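Side-chain contacts in putative hydrolase (Shewanella frigidimarina, PDB 3LHO), which probably acts as an iron(II)-dependent dioxygenase of the 2-oxoadipate dioxygenase/decarboxylase family, converting 2-oxoadipate to 2-hydroxyglutarate: residues K59-I64 with N128-G133; P174-I179 with N183-Q188. One frame throughout, in Å; residues are numbered along the deposited sequence.

Contact 1 (K59-I64 with N128-G133)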
loop_
_atom_site.group_PDB
_atom_site.type_symbol
_atom_site.label_atom_id
_atom_site.label_comp_id
_atom_site.label_asym_id
_atom_site.label_seq_id
_atom_site.Cartn_x
_atom_site.Cartn_y
_atom_site.Cartn_z
ATOM N N LYS A 59 -7.402 11.329 -7.298
ATOM C CA LYS A 59 -7.303 12.752 -7.646
ATOM C C LYS A 59 -6.077 13.408 -7.019
ATOM O O LYS A 59 -5.556 14.399 -7.543
ATOM C CB LYS A 59 -8.568 13.529 -7.244
ATOM C CG LYS A 59 -9.711 13.432 -8.226
ATOM C CD LYS A 59 -9.470 14.311 -9.447
ATOM C CE LYS A 59 -10.671 14.258 -10.379
ATOM N NZ LYS A 59 -10.329 14.837 -11.719
ATOM N N HIS A 60 -5.624 12.871 -5.891
ATOM C CA HIS A 60 -4.392 13.376 -5.249
ATOM C C HIS A 60 -3.190 13.137 -6.126
ATOM O O HIS A 60 -2.179 13.788 -5.975
ATOM C CB HIS A 60 -4.211 12.795 -3.840
ATOM C CG HIS A 60 -5.233 13.301 -2.882
ATOM N ND1 HIS A 60 -4.973 14.333 -1.998
ATOM C CD2 HIS A 60 -6.544 12.993 -2.726
ATOM C CE1 HIS A 60 -6.079 14.627 -1.339
ATOM N NE2 HIS A 60 -7.047 13.841 -1.762
ATOM N N PHE A 61 -3.311 12.197 -7.069
ATOM C CA PHE A 61 -2.194 11.883 -7.955
ATOM C C PHE A 61 -2.415 12.417 -9.387
ATOM O O PHE A 61 -1.479 12.944 -10.014
ATOM C CB PHE A 61 -1.974 10.392 -7.930
ATOM C CG PHE A 61 -1.639 9.844 -6.566
ATOM C CD1 PHE A 61 -2.637 9.437 -5.692
ATOM C CD2 PHE A 61 -0.326 9.793 -6.145
ATOM C CE1 PHE A 61 -2.336 8.949 -4.444
ATOM C CE2 PHE A 61 0.008 9.307 -4.906
ATOM C CZ PHE A 61 -0.982 8.894 -4.035
ATOM N N THR A 62 -3.623 12.281 -9.917
ATOM C CA THR A 62 -3.902 12.745 -11.281
ATOM C C THR A 62 -3.804 14.265 -11.353
ATOM O O THR A 62 -3.457 14.805 -12.387
ATOM C CB THR A 62 -5.248 12.295 -11.794
ATOM O OG1 THR A 62 -6.274 12.783 -10.912
ATOM C CG2 THR A 62 -5.290 10.781 -11.918
ATOM N N SER A 63 -3.997 14.942 -10.228
ATOM C CA SER A 63 -3.872 16.387 -10.206
ATOM C C SER A 63 -2.420 16.879 -10.356
ATOM O O SER A 63 -2.210 18.048 -10.659
ATOM C CB SER A 63 -4.474 16.903 -8.919
ATOM O OG SER A 63 -3.635 16.550 -7.832
ATOM N N ILE A 64 -1.427 16.012 -10.139
ATOM C CA ILE A 64 -0.019 16.383 -10.249
ATOM C C ILE A 64 0.706 15.531 -11.315
ATOM O O ILE A 64 1.924 15.285 -11.218
ATOM C CB ILE A 64 0.707 16.269 -8.894
ATOM C CG1 ILE A 64 0.563 14.849 -8.281
ATOM C CG2 ILE A 64 0.168 17.326 -7.904
ATOM C CD1 ILE A 64 1.363 14.650 -7.054
ATOM N N ASN A 128 -3.302 16.320 3.145
ATOM C CA ASN A 128 -2.853 15.215 3.955
ATOM C C ASN A 128 -3.783 14.044 3.897
ATOM O O ASN A 128 -3.579 13.085 4.659
ATOM C CB ASN A 128 -2.636 15.631 5.424
ATOM C CG ASN A 128 -3.933 15.953 6.139
ATOM O OD1 ASN A 128 -4.872 16.451 5.535
ATOM N ND2 ASN A 128 -4.006 15.617 7.411
ATOM N N PHE A 129 -4.797 14.078 3.019
ATOM C CA PHE A 129 -5.818 13.036 3.111
ATOM C C PHE A 129 -5.275 11.603 2.986
ATOM O O PHE A 129 -5.692 10.713 3.737
ATOM C CB PHE A 129 -6.972 13.234 2.120
ATOM C CG PHE A 129 -8.022 12.098 2.200
ATOM C CD1 PHE A 129 -8.764 11.923 3.369
ATOM C CD2 PHE A 129 -8.181 11.187 1.177
ATOM C CE1 PHE A 129 -9.652 10.941 3.505
ATOM C CE2 PHE A 129 -9.091 10.184 1.291
ATOM C CZ PHE A 129 -9.823 10.024 2.454
ATOM N N ILE A 130 -4.362 11.342 2.057
ATOM C CA ILE A 130 -3.934 9.951 1.861
ATOM C C ILE A 130 -3.008 9.445 3.005
ATOM O O ILE A 130 -2.705 8.279 3.079
ATOM C CB ILE A 130 -3.302 9.720 0.465
ATOM C CG1 ILE A 130 -1.970 10.428 0.350
ATOM C CG2 ILE A 130 -4.305 10.098 -0.731
ATOM C CD1 ILE A 130 -1.181 10.003 -0.919
ATOM N N TYR A 131 -2.558 10.348 3.879
ATOM C CA TYR A 131 -1.844 9.957 5.105
ATOM C C TYR A 131 -2.476 10.549 6.374
ATOM O O TYR A 131 -1.777 10.811 7.361
ATOM C CB TYR A 131 -0.342 10.282 5.018
ATOM C CG TYR A 131 -0.013 11.735 4.665
ATOM C CD1 TYR A 131 0.038 12.147 3.321
ATOM C CD2 TYR A 131 0.204 12.698 5.677
ATOM C CE1 TYR A 131 0.295 13.442 2.983
ATOM C CE2 TYR A 131 0.473 14.047 5.337
ATOM C CZ TYR A 131 0.532 14.385 3.966
ATOM O OH TYR A 131 0.787 15.659 3.576
ATOM N N SER A 132 -3.800 10.737 6.338
ATOM C CA SER A 132 -4.551 11.431 7.424
ATOM C C SER A 132 -4.915 10.437 8.560
ATOM O O SER A 132 -5.339 10.825 9.636
ATOM C CB SER A 132 -5.867 12.069 6.860
ATOM O OG SER A 132 -6.709 11.073 6.204
ATOM N N GLY A 133 -4.833 9.143 8.297
ATOM C CA GLY A 133 -5.155 8.127 9.334
ATOM C C GLY A 133 -6.639 7.875 9.530
ATOM O O GLY A 133 -7.457 7.907 8.571
#

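Contact 2 (P174-I179 with N183-Q188)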
loop_
_atom_site.group_PDB
_atom_site.type_symbol
_atom_site.label_atom_id
_atom_site.label_comp_id
_atom_site.label_asym_id
_atom_site.label_seq_id
_atom_site.Cartn_x
_atom_site.Cartn_y
_atom_site.Cartn_z
ATOM N N PRO A 174 21.457 0.078 -7.795
ATOM C CA PRO A 174 22.720 -0.119 -8.510
ATOM C C PRO A 174 23.591 -1.295 -8.070
ATOM O O PRO A 174 24.367 -1.794 -8.875
ATOM C CB PRO A 174 23.465 1.206 -8.302
ATOM C CG PRO A 174 22.771 1.927 -7.234
ATOM C CD PRO A 174 21.346 1.436 -7.224
ATOM N N GLU A 175 23.466 -1.738 -6.819
ATOM C CA GLU A 175 24.355 -2.778 -6.294
ATOM C C GLU A 175 23.798 -4.192 -6.351
ATOM O O GLU A 175 24.467 -5.130 -5.924
ATOM C CB GLU A 175 24.707 -2.477 -4.844
ATOM C CG GLU A 175 25.502 -1.224 -4.641
ATOM C CD GLU A 175 25.428 -0.725 -3.206
ATOM O OE1 GLU A 175 25.112 -1.527 -2.298
ATOM O OE2 GLU A 175 25.668 0.482 -2.988
ATOM N N PHE A 176 22.569 -4.361 -6.803
ATOM C CA PHE A 176 21.933 -5.677 -6.787
ATOM C C PHE A 176 21.363 -5.988 -8.146
ATOM O O PHE A 176 20.831 -5.112 -8.836
ATOM C CB PHE A 176 20.815 -5.750 -5.751
ATOM C CG PHE A 176 21.284 -5.717 -4.329
ATOM C CD1 PHE A 176 21.598 -6.890 -3.668
ATOM C CD2 PHE A 176 21.372 -4.518 -3.641
ATOM C CE1 PHE A 176 22.032 -6.869 -2.349
ATOM C CE2 PHE A 176 21.791 -4.492 -2.316
ATOM C CZ PHE A 176 22.130 -5.669 -1.676
ATOM N N GLU A 177 21.457 -7.244 -8.546
ATOM C CA GLU A 177 20.790 -7.685 -9.752
ATOM C C GLU A 177 19.519 -8.492 -9.451
ATOM O O GLU A 177 18.468 -8.280 -10.076
ATOM C CB GLU A 177 21.748 -8.551 -10.549
ATOM C CG GLU A 177 21.125 -9.131 -11.801
ATOM C CD GLU A 177 22.144 -9.898 -12.627
ATOM O OE1 GLU A 177 23.348 -9.789 -12.354
ATOM O OE2 GLU A 177 21.726 -10.597 -13.554
ATOM N N ARG A 178 19.614 -9.418 -8.494
ATOM C CA ARG A 178 18.574 -10.414 -8.295
ATOM C C ARG A 178 17.864 -10.201 -6.983
ATOM O O ARG A 178 18.496 -9.851 -5.971
ATOM C CB ARG A 178 19.167 -11.835 -8.319
ATOM C CG ARG A 178 19.934 -12.220 -9.612
ATOM C CD ARG A 178 20.281 -13.739 -9.645
ATOM N NE ARG A 178 20.859 -14.175 -8.366
ATOM C CZ ARG A 178 20.629 -15.346 -7.746
ATOM N NH1 ARG A 178 19.812 -16.275 -8.254
ATOM N NH2 ARG A 178 21.223 -15.588 -6.577
ATOM N N ILE A 179 16.552 -10.450 -6.990
ATOM C CA ILE A 179 15.736 -10.398 -5.767
ATOM C C ILE A 179 16.323 -11.329 -4.675
ATOM O O ILE A 179 16.378 -10.956 -3.487
ATOM C CB ILE A 179 14.188 -10.687 -6.053
ATOM C CG1 ILE A 179 13.344 -10.367 -4.810
ATOM C CG2 ILE A 179 13.937 -12.149 -6.516
ATOM C CD1 ILE A 179 11.867 -10.051 -5.063
ATOM N N ASN A 183 17.234 -10.259 -0.890
ATOM C CA ASN A 183 16.685 -11.036 0.225
ATOM C C ASN A 183 17.779 -11.533 1.154
ATOM O O ASN A 183 17.622 -11.493 2.386
ATOM C CB ASN A 183 15.825 -12.205 -0.295
ATOM C CG ASN A 183 14.446 -11.760 -0.763
ATOM O OD1 ASN A 183 14.075 -10.584 -0.614
ATOM N ND2 ASN A 183 13.659 -12.699 -1.316
ATOM N N GLN A 184 18.901 -11.956 0.579
ATOM C CA GLN A 184 20.006 -12.463 1.387
ATOM C C GLN A 184 20.612 -11.332 2.227
ATOM O O GLN A 184 20.860 -11.530 3.411
ATOM C CB GLN A 184 21.059 -13.167 0.519
ATOM C CG GLN A 184 22.092 -14.003 1.290
ATOM C CD GLN A 184 21.445 -14.988 2.267
ATOM O OE1 GLN A 184 20.479 -15.681 1.932
ATOM N NE2 GLN A 184 21.946 -15.012 3.494
ATOM N N ALA A 185 20.800 -10.146 1.639
ATOM C CA ALA A 185 21.337 -8.979 2.373
ATOM C C ALA A 185 20.418 -8.577 3.529
ATOM O O ALA A 185 20.872 -8.118 4.582
ATOM C CB ALA A 185 21.539 -7.771 1.434
ATOM N N LEU A 186 19.117 -8.686 3.297
ATOM C CA LEU A 186 18.143 -8.335 4.318
ATOM C C LEU A 186 18.242 -9.314 5.490
ATOM O O LEU A 186 18.273 -8.898 6.640
ATOM C CB LEU A 186 16.731 -8.377 3.749
ATOM C CG LEU A 186 16.446 -7.371 2.635
ATOM C CD1 LEU A 186 15.006 -7.543 2.165
ATOM C CD2 LEU A 186 16.753 -5.959 3.115
ATOM N N LYS A 187 18.277 -10.601 5.181
ATOM C CA LYS A 187 18.412 -11.623 6.247
ATOM C C LYS A 187 19.736 -11.490 7.015
ATOM O O LYS A 187 19.739 -11.553 8.246
ATOM C CB LYS A 187 18.252 -13.023 5.675
ATOM C CG LYS A 187 16.800 -13.324 5.322
ATOM C CD LYS A 187 16.678 -14.074 4.029
ATOM C CE LYS A 187 16.877 -15.528 4.179
ATOM N NZ LYS A 187 16.583 -16.190 2.918
ATOM N N GLN A 188 20.836 -11.281 6.293
ATOM C CA GLN A 188 22.156 -11.050 6.917
ATOM C C GLN A 188 22.154 -9.818 7.837
ATOM O O GLN A 188 22.822 -9.821 8.876
ATOM C CB GLN A 188 23.253 -10.914 5.862
ATOM C CG GLN A 188 23.682 -12.256 5.245
ATOM C CD GLN A 188 24.621 -12.100 4.047
ATOM O OE1 GLN A 188 25.013 -10.987 3.674
ATOM N NE2 GLN A 188 24.968 -13.223 3.425
#

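Contact 1 (K59-I64 with N128-G133)
His-60 and Phe-61, neighbours on helix 54-62, meet Phe-129 and Ile-130, the two residues of a short 3-10 turn, and the four side chains join in a buried patch held by apolar contact. Phe-61 and Ile-130 approach from opposite directions: CZ of the phenyl ring lies 3.3 Å from CD1 of Ile-130, a tight fit for two carbons. The CD1 methyl is carried there by a CG1 branch set between the backbone N and the carbonyl carbon (chi1 69°) and an extended second torsion. The other branch of Ile-130 serves His-60, its CG2 methyl sitting over one face of the imidazole, 4.0 Å from CG. Further round that ring, CE1 reaches CB of Phe-129 at 3.8 Å, the two side chains crossing at about a right angle.

This patch joins helix 54-62 to the loop that links helices 106-116 and 140-149, in a protein of the glyoxalase (VOC) clan. Leu-9 of helix 6-20 touches both Phe-61 and Ile-130, and Phe-61 also rests on Ile-42 and Leu-44 of strand 39-47, which ties the patch to the central sheet.

The imidazole of His-60 has its polar partner outside the patch: a hydrogen bond between NE2 and the carbonyl oxygen of Thr-124 satisfies the buried ring and restrains its rotation. Other polar bonds lie within each segment. Ser-63 OG donates to Lys-59 O at 2.9 Å in the carbonyl plane; the same oxygen also takes the Ser-63 N-H. Phe-129 O is likewise gripped twice, by the backbone N-H and the hydroxyl of one serine: Ser-132 OG lies 2.7 Å from Phe-129 O, tilted 21° from the carbonyl plane.

Contact 2 (P174-I179 with N183-Q188)
The backbones of Ile-179 and Asn-183 are joined by an i to i+4 helical bond, Asn-183 N to Ile-179 O at 2.8 Å, nearly straight at 168°, while the preceding loop stays farther from the helix and is bridged to it by the ring of Phe-176. Phe-176 spans that wider gap: its CG stands anti to its own carbonyl carbon (chi1 -69°), and the far end of the ring comes to the CB methyl of Ala-185, with CZ at 3.8 Å and CE1 at 3.9 Å. The same phenyl also touches Asp-181 and Val-182 of the helix, and Leu-31 of helix 22-32.

Near the bonded pair, the amide of Asn-183 bends back past the Ile-179 carbonyl, CG lying 3.4 Å from Ile-179 O. Its OD1 is hydrogen-bonded to Ser-211 OG on strand 208-212, so this buried amide is tied to the edge of the main sheet. Ile-179 faces the same strand, touching Glu-209 and Ser-211, and its CG1 is 4.2 Å from Asn-183 ND2.

Arg-178 occupies the N-cap position, and its NE forms a salt bridge with Asp-181 OD2 in the first turn. The bond from Asn-183 N to Ile-179 O is a main-chain bond of the first turn of an alpha-helix, and helix 179-188 packs its Ile-179 and Asn-183 side against the outermost strand 208-212 of the mixed sheet.

Overall arrangement
Both segments of contact 1 precede those of contact 2 in the chain, and the two contacts lie on opposite sides of its centre, with centres 32 Å apart and nearest atoms about 23 Å apart. They share no helix, but both touch the seven-stranded mixed sheet, contact 1 through strand 39-47, contact 2 through the outermost strand 208-212. Nickel is bound by His-41, His-165 and Glu-235, on three adjacent strands of this sheet, probably at the place of the catalytic iron. The side chains of Phe-61 and Ile-179 are about 14 and 11 Å from the metal, so both contacts belong to the surrounding framework rather than its coordination shell.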